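PDB 6X9L: aldehyde dehydrogenase family protein from Pseudomonas syringae pv. tomato, which oxidises long-chain aliphatic aldehydes, probably including octanal, using NAD+ as electron acceptor. Local coordinates for residues 152-157 / 177-182; 411-416 / 436-441. The protein carries 1 engineered substitution. All coordinates share one frame; numbering follows the deposited sequence.

Interaction 1 (152-157 / 177-182). With NAD (nicotinamide-adenine-dinucleotide), chain D.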
ATOM      1  N   CYS A 152       3.070   7.461  12.980  1.00 38.69           N
ATOM      2  CA  CYS A 152       3.006   6.061  12.563  1.00 38.15           C
ATOM      3  C   CYS A 152       2.698   5.150  13.750  1.00 37.48           C
ATOM      4  O   CYS A 152       3.324   5.275  14.810  1.00 37.07           O
ATOM      5  CB  CYS A 152       4.341   5.611  11.924  1.00 37.85           C
ATOM      6  SG  CYS A 152       4.872   6.566  10.499  1.00 39.27           S
ATOM      7  N   ALA A 153       1.768   4.214  13.559  1.00 38.40           N
ATOM      8  CA  ALA A 153       1.475   3.176  14.542  1.00 38.08           C
ATOM      9  C   ALA A 153       2.239   1.905  14.195  1.00 37.17           C
ATOM     10  O   ALA A 153       2.132   1.401  13.072  1.00 37.19           O
ATOM     11  CB  ALA A 153      -0.024   2.872  14.602  1.00 39.04           C
ATOM     12  N   LEU A 154       2.997   1.383  15.154  1.00 34.69           N
ATOM     13  CA  LEU A 154       3.770   0.164  14.958  1.00 34.16           C
ATOM     14  C   LEU A 154       3.304  -0.905  15.935  1.00 34.22           C
ATOM     15  O   LEU A 154       3.269  -0.674  17.152  1.00 34.56           O
ATOM     16  CB  LEU A 154       5.260   0.427  15.146  1.00 34.03           C
ATOM     17  CG  LEU A 154       5.732   1.744  14.529  1.00 34.32           C
ATOM     18  CD1 LEU A 154       7.208   2.012  14.916  1.00 34.42           C
ATOM     19  CD2 LEU A 154       5.506   1.774  13.005  1.00 34.69           C
ATOM     20  N   ILE A 155       2.964  -2.074  15.402  1.00 35.90           N
ATOM     21  CA  ILE A 155       2.527  -3.214  16.194  1.00 36.12           C
ATOM     22  C   ILE A 155       3.426  -4.402  15.845  1.00 35.99           C
ATOM     23  O   ILE A 155       3.614  -4.723  14.660  1.00 35.96           O
ATOM     24  CB  ILE A 155       1.042  -3.535  15.938  1.00 36.58           C
ATOM     25  CG1 ILE A 155       0.177  -2.309  16.231  1.00 37.19           C
ATOM     26  CG2 ILE A 155       0.585  -4.690  16.773  1.00 37.13           C
ATOM     27  CD1 ILE A 155      -1.266  -2.515  15.850  1.00 37.74           C
ATOM     28  N   THR A 156       3.978  -5.053  16.865  1.00 34.01           N
ATOM     29  CA  THR A 156       4.984  -6.081  16.665  1.00 34.18           C
ATOM     30  C   THR A 156       4.664  -7.367  17.418  1.00 34.71           C
ATOM     31  O   THR A 156       3.929  -7.363  18.417  1.00 34.92           O
ATOM     32  CB  THR A 156       6.368  -5.555  17.080  1.00 34.30           C
ATOM     33  OG1 THR A 156       6.283  -4.935  18.363  1.00 34.27           O
ATOM     34  CG2 THR A 156       6.876  -4.543  16.050  1.00 33.96           C
ATOM     35  N   PRO A 157       5.215  -8.514  16.942  1.00 33.12           N
ATOM     36  CA  PRO A 157       4.933  -9.816  17.564  1.00 33.64           C
ATOM     37  C   PRO A 157       5.984 -10.181  18.602  1.00 34.27           C
ATOM     38  O   PRO A 157       6.870  -9.377  18.902  1.00 34.17           O
ATOM     39  CB  PRO A 157       4.984 -10.759  16.366  1.00 33.70           C
ATOM     40  CG  PRO A 157       6.165 -10.163  15.571  1.00 33.85           C
ATOM     41  CD  PRO A 157       6.112  -8.659  15.779  1.00 33.30           C
ATOM     42  N   CYS A 177       9.795  10.390  10.503  1.00 37.35           N
ATOM     43  CA  CYS A 177       8.494  10.141  11.108  1.00 36.52           C
ATOM     44  C   CYS A 177       8.551  10.198  12.640  1.00 35.33           C
ATOM     45  O   CYS A 177       9.608  10.187  13.280  1.00 34.86           O
ATOM     46  CB  CYS A 177       7.929   8.789  10.676  1.00 36.39           C
ATOM     47  SG  CYS A 177       7.411   8.718   8.956  1.00 38.14           S
ATOM     48  N   THR A 178       7.365  10.224  13.221  1.00 41.16           N
ATOM     49  CA  THR A 178       7.172  10.133  14.653  1.00 40.35           C
ATOM     50  C   THR A 178       6.288   8.915  14.901  1.00 39.96           C
ATOM     51  O   THR A 178       5.459   8.564  14.061  1.00 40.31           O
ATOM     52  CB  THR A 178       6.580  11.452  15.147  1.00 40.81           C
ATOM     53  OG1 THR A 178       7.346  11.923  16.259  1.00 40.55           O
ATOM     54  CG2 THR A 178       5.113  11.339  15.467  1.00 41.01           C
ATOM     55  N   VAL A 179       6.499   8.225  16.015  1.00 47.92           N
ATOM     56  CA  VAL A 179       6.094   6.829  16.102  1.00 47.52           C
ATOM     57  C   VAL A 179       5.526   6.500  17.482  1.00 47.36           C
ATOM     58  O   VAL A 179       6.047   6.949  18.512  1.00 47.30           O
ATOM     59  CB  VAL A 179       7.295   5.926  15.765  1.00 47.32           C
ATOM     60  CG1 VAL A 179       7.706   5.083  16.959  1.00 46.75           C
ATOM     61  CG2 VAL A 179       6.979   5.092  14.553  1.00 47.69           C
ATOM     62  N   VAL A 180       4.449   5.704  17.500  1.00 36.11           N
ATOM     63  CA  VAL A 180       3.902   5.116  18.727  1.00 36.35           C
ATOM     64  C   VAL A 180       3.833   3.602  18.540  1.00 35.92           C
ATOM     65  O   VAL A 180       3.211   3.114  17.585  1.00 35.94           O
ATOM     66  CB  VAL A 180       2.522   5.676  19.083  1.00 37.82           C
ATOM     67  CG1 VAL A 180       1.565   5.380  17.998  1.00 38.58           C
ATOM     68  CG2 VAL A 180       2.026   5.016  20.332  1.00 38.60           C
ATOM     69  N   LEU A 181       4.475   2.864  19.447  1.00 38.38           N
ATOM     70  CA  LEU A 181       4.698   1.432  19.311  1.00 37.98           C
ATOM     71  C   LEU A 181       3.886   0.678  20.353  1.00 38.88           C
ATOM     72  O   LEU A 181       3.926   1.019  21.541  1.00 39.53           O
ATOM     73  CB  LEU A 181       6.187   1.093  19.479  1.00 37.44           C
ATOM     74  CG  LEU A 181       6.547  -0.363  19.828  1.00 37.44           C
ATOM     75  CD1 LEU A 181       6.180  -1.306  18.674  1.00 37.35           C
ATOM     76  CD2 LEU A 181       8.021  -0.516  20.189  1.00 37.33           C
ATOM     77  N   LYS A 182       3.154  -0.346  19.911  1.00 34.46           N
ATOM     78  CA  LYS A 182       2.577  -1.307  20.842  1.00 35.39           C
ATOM     79  C   LYS A 182       3.320  -2.624  20.695  1.00 34.86           C
ATOM     80  O   LYS A 182       3.133  -3.321  19.685  1.00 34.35           O
ATOM     81  CB  LYS A 182       1.082  -1.515  20.590  1.00 36.44           C
ATOM     82  CG  LYS A 182       0.398  -2.249  21.754  1.00 38.21           C
ATOM     83  CD  LYS A 182      -0.807  -3.084  21.336  1.00 39.04           C
ATOM     84  CE  LYS A 182      -0.387  -4.461  20.831  1.00 37.91           C
ATOM     85  NZ  LYS A 182       0.360  -5.232  21.865  1.00 38.33           N
TER
HETATM   86  PA  NAD D 702      -0.708 -11.790  16.362  1.00 30.16           P
HETATM   87  O1A NAD D 702      -1.249 -11.555  14.996  1.00 28.20           O
HETATM   88  O2A NAD D 702      -1.603 -12.594  17.222  1.00 31.14           O
HETATM   89  O5B NAD D 702      -0.332 -10.394  17.090  1.00 29.68           O
HETATM   90  C5B NAD D 702       0.577  -9.481  16.502  1.00 28.55           C
HETATM   91  C4B NAD D 702       0.424  -8.096  17.146  1.00 26.47           C
HETATM   92  O4B NAD D 702      -0.883  -7.618  16.900  1.00 25.69           O
HETATM   93  C3B NAD D 702       0.565  -8.114  18.662  1.00 27.48           C
HETATM   94  O3B NAD D 702       1.209  -6.910  19.058  1.00 24.94           O
HETATM   95  C2B NAD D 702      -0.867  -8.121  19.169  1.00 28.59           C
HETATM   96  O2B NAD D 702      -1.013  -7.507  20.432  1.00 31.06           O
HETATM   97  C1B NAD D 702      -1.522  -7.266  18.121  1.00 27.32           C
HETATM   98  N9A NAD D 702      -2.935  -7.551  17.913  1.00 26.35           N
HETATM   99  C8A NAD D 702      -3.620  -8.732  18.106  1.00 27.52           C
HETATM  100  N7A NAD D 702      -4.899  -8.520  17.711  1.00 29.18           N
HETATM  101  C5A NAD D 702      -5.023  -7.243  17.279  1.00 29.92           C
HETATM  102  C6A NAD D 702      -6.088  -6.515  16.773  1.00 31.54           C
HETATM  103  N6A NAD D 702      -7.239  -7.126  16.493  1.00 33.16           N
HETATM  104  N1A NAD D 702      -5.882  -5.205  16.396  1.00 28.66           N
HETATM  105  C2A NAD D 702      -4.644  -4.620  16.518  1.00 31.21           C
HETATM  106  N3A NAD D 702      -3.583  -5.345  17.020  1.00 26.74           N
HETATM  107  C4A NAD D 702      -3.788  -6.629  17.394  1.00 27.40           C
HETATM  108  O3  NAD D 702       0.779 -12.387  16.198  1.00 35.97           O
HETATM  109  PN  NAD D 702       1.336 -13.839  16.608  1.00 43.35           P
HETATM  110  O1N NAD D 702       0.629 -14.879  15.824  1.00 43.32           O
HETATM  111  O2N NAD D 702       1.395 -13.949  18.076  1.00 46.15           O
HETATM  112  O5D NAD D 702       2.815 -13.552  15.975  1.00 35.80           O
HETATM  113  C5D NAD D 702       3.398 -14.508  15.123  1.00 26.13           C
HETATM  114  C4D NAD D 702       2.928 -14.240  13.692  1.00 25.78           C
HETATM  115  O4D NAD D 702       3.617 -13.121  13.162  1.00 29.74           O
HETATM  116  C3D NAD D 702       3.252 -15.417  12.791  1.00 27.12           C
HETATM  117  O3D NAD D 702       2.237 -15.544  11.827  1.00 28.21           O
HETATM  118  C2D NAD D 702       4.498 -14.946  12.087  1.00 26.26           C
HETATM  119  O2D NAD D 702       4.696 -15.590  10.847  1.00 30.05           O
HETATM  120  C1D NAD D 702       4.206 -13.458  11.923  1.00 24.96           C
HETATM  121  N1N NAD D 702       5.474 -12.780  11.629  1.00 27.90           N
HETATM  122  C2N NAD D 702       5.665 -12.218  10.397  1.00 26.51           C
HETATM  123  C3N NAD D 702       6.878 -11.618  10.086  1.00 29.75           C
HETATM  124  C7N NAD D 702       7.142 -11.006   8.745  1.00 27.07           C
HETATM  125  O7N NAD D 702       8.264 -10.166   8.647  1.00 27.13           O
HETATM  126  N7N NAD D 702       6.364 -11.258   7.689  1.00 24.34           N
HETATM  127  C4N NAD D 702       7.899 -11.596  11.028  1.00 32.89           C
HETATM  128  C5N NAD D 702       7.696 -12.178  12.270  1.00 30.75           C
HETATM  129  C6N NAD D 702       6.477 -12.781  12.560  1.00 30.55           C
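Leu154 lends both its backbone polar groups to the neighbouring strand: its O takes the amide of Lys182 (N to O 2.8 Å), and its N reaches Val180 O at 3.0 Å. The same pattern starts at Cys152, whose N donates to Thr178 O (2.8 Å) and whose O receives Val180 N (2.9 Å), and it fades at Thr156 N, which makes a weak bond to Lys182 O. At this C-terminal end, Lys182 and the residue just past the first strand turn polar atoms to NAD. Thr156 O accepts the hydroxyl O3B of the adenosine ribose at 2.8 Å. Lys182 sends CG away from its backbone N (chi1 -166°), and bends at chi3 (84°) and chi4 bring NZ back to the ribose, with a weak bond to O2B at 3.0 Å. Its stronger bond goes to Gly213 O; Glu185, which also hydrogen-bonds NAD, forms only a long, weak ion pair with NZ. A long, flexible cationic side chain suits a place where two ribose hydroxyls and a carbonyl must be served together. This is the first beta-alpha-beta unit of the Rossmann-like NAD-binding domain: strand 143-155, helix 161-174 and strand 178-182, both strands parallel and the dinucleotide at their C-terminal ends. On the same face as Lys182, the branched Ile155 lays CG2 against the ribose and extends CD1 toward the adenine. Helix 215-224 covers Ala153 and Val180 there through Met222. The face of Cys152, Leu154, Val179 and Leu181 is largely apolar: Cys152 CB rests on Val179 CG2 (3.8 Å) and Leu154 CB on Leu181 CD1, aliphatic groups suited to burial under helix 161-174. Farther back, Cys152 SG and Cys177 SG are in van der Waals contact at 3.7 Å, not a disulfide, and both residues touch Tyr476.

Interaction 2 (411-416 / 436-441); sequences IANDTV and SRIRAG
Asn413 reaches from helix 405-413 to the backbone of Arg437 and Arg439. Its CB leaves the helix with CG beside the backbone N and anti to the carbonyl carbon (chi1 -74°), which carries the amide across to the loop. CG then lies 3.9 Å from both Arg437 O and Arg439 N, level between the two groups it serves. From there the branches part. Asn413 OD1 accepts the amide N of Arg439 at 2.9 Å in a nearly straight bond (173° at the hydrogen), with the donor tilted somewhat from the carbonyl plane; the same oxygen lies near Ile438 CA and Arg439 CB. Asn413 ND2 donates to Arg437 O at 3.0 Å, and that oxygen sits close to the amide plane, as expected for a well-directed N-H. With one acceptor and one donor on a single flat group, asparagine can match a backbone C=O and N-H on either side of Ile438, and the two bonds together fix the rotation of the amide. Beside it Ala412, whose small CB allows the loop to come close, meets Ile438 CD1 at 3.8 Å; both side chains also pack on Ile265 of the sheet beneath. The arginines lead their charges elsewhere: Arg437 returns to the same helix in a salt bridge with Asp406, whereas Arg439, bent at chi3, carries its guanidinium to Pro148 O of the second subunit. The loop also offers backbone to that partner, through Gly441. This two-bond side-chain-to-backbone bridge from Asn413 ties a helix of the alpha/beta catalytic domain of aldehyde dehydrogenases to the loop that leads into strand 442-445, the outermost of its sheet within this chain, at the dimer interface.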
ATOM      1  N   ILE A 411       3.945 -27.145  -6.502  1.00 37.83           N
ATOM      2  CA  ILE A 411       3.747 -27.391  -5.081  1.00 37.09           C
ATOM      3  C   ILE A 411       4.241 -26.208  -4.261  1.00 36.23           C
ATOM      4  O   ILE A 411       3.583 -25.775  -3.304  1.00 36.03           O
ATOM      5  CB  ILE A 411       4.460 -28.693  -4.673  1.00 36.80           C
ATOM      6  CG1 ILE A 411       3.851 -29.883  -5.399  1.00 37.91           C
ATOM      7  CG2 ILE A 411       4.407 -28.907  -3.171  1.00 35.99           C
ATOM      8  CD1 ILE A 411       4.468 -31.187  -5.006  1.00 38.37           C
ATOM      9  N   ALA A 412       5.413 -25.671  -4.609  1.00 43.09           N
ATOM     10  CA  ALA A 412       5.939 -24.545  -3.851  1.00 42.48           C
ATOM     11  C   ALA A 412       4.966 -23.369  -3.879  1.00 43.35           C
ATOM     12  O   ALA A 412       4.735 -22.721  -2.856  1.00 42.89           O
ATOM     13  CB  ALA A 412       7.311 -24.139  -4.393  1.00 42.25           C
ATOM     14  N   ASN A 413       4.370 -23.095  -5.039  1.00 36.21           N
ATOM     15  CA  ASN A 413       3.410 -22.007  -5.181  1.00 37.23           C
ATOM     16  C   ASN A 413       2.002 -22.380  -4.721  1.00 37.53           C
ATOM     17  O   ASN A 413       1.136 -21.506  -4.675  1.00 38.28           O
ATOM     18  CB  ASN A 413       3.385 -21.543  -6.638  1.00 38.12           C
ATOM     19  CG  ASN A 413       4.607 -20.735  -7.002  1.00 37.99           C
ATOM     20  OD1 ASN A 413       5.098 -19.940  -6.203  1.00 37.28           O
ATOM     21  ND2 ASN A 413       5.116 -20.937  -8.205  1.00 38.41           N
ATOM     22  N   ASP A 414       1.759 -23.644  -4.366  1.00 46.92           N
ATOM     23  CA  ASP A 414       0.426 -24.115  -3.998  1.00 47.99           C
ATOM     24  C   ASP A 414       0.092 -23.681  -2.569  1.00 47.35           C
ATOM     25  O   ASP A 414      -0.012 -24.481  -1.633  1.00 46.76           O
ATOM     26  CB  ASP A 414       0.349 -25.623  -4.155  1.00 47.94           C
ATOM     27  CG  ASP A 414      -1.023 -26.154  -3.880  1.00 48.85           C
ATOM     28  OD1 ASP A 414      -1.975 -25.351  -3.962  1.00 49.83           O
ATOM     29  OD2 ASP A 414      -1.153 -27.358  -3.566  1.00 48.60           O
ATOM     30  N   THR A 415      -0.089 -22.373  -2.417  1.00 42.03           N
ATOM     31  CA  THR A 415      -0.227 -21.804  -1.088  1.00 41.28           C
ATOM     32  C   THR A 415      -0.754 -20.390  -1.194  1.00 41.82           C
ATOM     33  O   THR A 415      -0.400 -19.637  -2.109  1.00 42.29           O
ATOM     34  CB  THR A 415       1.117 -21.813  -0.328  1.00 39.74           C
ATOM     35  OG1 THR A 415       0.954 -21.216   0.973  1.00 38.88           O
ATOM     36  CG2 THR A 415       2.206 -21.093  -1.119  1.00 39.10           C
ATOM     37  N   VAL A 416      -1.602 -20.050  -0.232  1.00 40.38           N
ATOM     38  CA  VAL A 416      -2.151 -18.720  -0.086  1.00 40.37           C
ATOM     39  C   VAL A 416      -1.086 -17.704   0.320  1.00 39.25           C
ATOM     40  O   VAL A 416      -1.315 -16.494   0.196  1.00 39.30           O
ATOM     41  CB  VAL A 416      -3.304 -18.847   0.933  1.00 40.35           C
ATOM     42  CG1 VAL A 416      -3.004 -18.079   2.185  1.00 38.83           C
ATOM     43  CG2 VAL A 416      -4.639 -18.483   0.304  1.00 41.23           C
ATOM     44  N   SER A 436      13.207 -17.566  -9.671  1.00 56.15           N
ATOM     45  CA  SER A 436      12.373 -16.550 -10.298  1.00 56.95           C
ATOM     46  C   SER A 436      10.959 -17.045 -10.571  1.00 57.13           C
ATOM     47  O   SER A 436      10.114 -16.244 -10.982  1.00 57.88           O
ATOM     48  CB  SER A 436      13.021 -16.094 -11.597  1.00 57.85           C
ATOM     49  OG  SER A 436      13.184 -17.215 -12.433  1.00 58.10           O
ATOM     50  N   ARG A 437      10.694 -18.335 -10.364  1.00 50.26           N
ATOM     51  CA  ARG A 437       9.370 -18.903 -10.556  1.00 50.44           C
ATOM     52  C   ARG A 437       8.603 -19.068  -9.253  1.00 49.77           C
ATOM     53  O   ARG A 437       7.391 -19.294  -9.301  1.00 50.27           O
ATOM     54  CB  ARG A 437       9.471 -20.252 -11.284  1.00 50.31           C
ATOM     55  CG  ARG A 437       9.987 -20.131 -12.718  1.00 51.00           C
ATOM     56  CD  ARG A 437      10.281 -21.482 -13.332  1.00 50.74           C
ATOM     57  NE  ARG A 437       9.082 -22.309 -13.400  1.00 50.92           N
ATOM     58  CZ  ARG A 437       9.070 -23.605 -13.715  1.00 50.69           C
ATOM     59  NH1 ARG A 437      10.199 -24.248 -13.993  1.00 50.15           N
ATOM     60  NH2 ARG A 437       7.914 -24.257 -13.755  1.00 50.99           N
ATOM     61  N   ILE A 438       9.268 -18.956  -8.105  1.00 45.26           N
ATOM     62  CA  ILE A 438       8.578 -18.949  -6.814  1.00 44.65           C
ATOM     63  C   ILE A 438       7.990 -17.558  -6.560  1.00 45.02           C
ATOM     64  O   ILE A 438       8.710 -16.548  -6.560  1.00 45.00           O
ATOM     65  CB  ILE A 438       9.523 -19.360  -5.669  1.00 43.38           C
ATOM     66  CG1 ILE A 438      10.455 -20.508  -6.077  1.00 43.25           C
ATOM     67  CG2 ILE A 438       8.718 -19.740  -4.426  1.00 42.49           C
ATOM     68  CD1 ILE A 438       9.826 -21.874  -6.040  1.00 42.94           C
ATOM     69  N   ARG A 439       6.678 -17.508  -6.324  1.00 35.17           N
ATOM     70  CA  ARG A 439       5.975 -16.265  -6.017  1.00 35.60           C
ATOM     71  C   ARG A 439       6.094 -15.972  -4.523  1.00 34.29           C
ATOM     72  O   ARG A 439       5.229 -16.302  -3.705  1.00 33.91           O
ATOM     73  CB  ARG A 439       4.541 -16.364  -6.504  1.00 36.99           C
ATOM     74  CG  ARG A 439       4.584 -16.344  -8.022  1.00 38.44           C
ATOM     75  CD  ARG A 439       3.281 -16.105  -8.660  1.00 39.92           C
ATOM     76  NE  ARG A 439       2.845 -14.708  -8.708  1.00 40.69           N
ATOM     77  CZ  ARG A 439       3.519 -13.714  -9.261  1.00 40.61           C
ATOM     78  NH1 ARG A 439       4.723 -13.914  -9.743  1.00 40.11           N
ATOM     79  NH2 ARG A 439       2.985 -12.505  -9.288  1.00 40.74           N
ATOM     80  N   ALA A 440       7.216 -15.341  -4.176  1.00 36.95           N
ATOM     81  CA  ALA A 440       7.613 -15.104  -2.800  1.00 35.64           C
ATOM     82  C   ALA A 440       8.562 -13.913  -2.771  1.00 35.46           C
ATOM     83  O   ALA A 440       9.331 -13.693  -3.709  1.00 36.07           O
ATOM     84  CB  ALA A 440       8.276 -16.343  -2.191  1.00 34.93           C
ATOM     85  N   GLY A 441       8.500 -13.144  -1.684  1.00 37.43           N
ATOM     86  CA  GLY A 441       9.269 -11.916  -1.630  1.00 37.35           C
ATOM     87  C   GLY A 441      10.760 -12.154  -1.546  1.00 37.52           C
ATOM     88  O   GLY A 441      11.554 -11.327  -2.014  1.00 37.94           O
TER

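Interactions 1 and 2 lie on opposite sides of the chain's centre, their centres about 30 Å apart and their nearest atoms about 18 Å, so they do not touch within one chain. Interaction 1 belongs to the NAD site; from there the side chain of Thr156 is about 11 Å from the bound octanal, in whose pocket Ala291 is an engineered residue. Interaction 2 lies away from both ligands. Across the dimer there is an indirect link: 436-441 of one chain meets residues 145-149 of the second subunit, earlier on the strand that ends in 152-155, although neither segment of interaction 1 is itself touched by another chain.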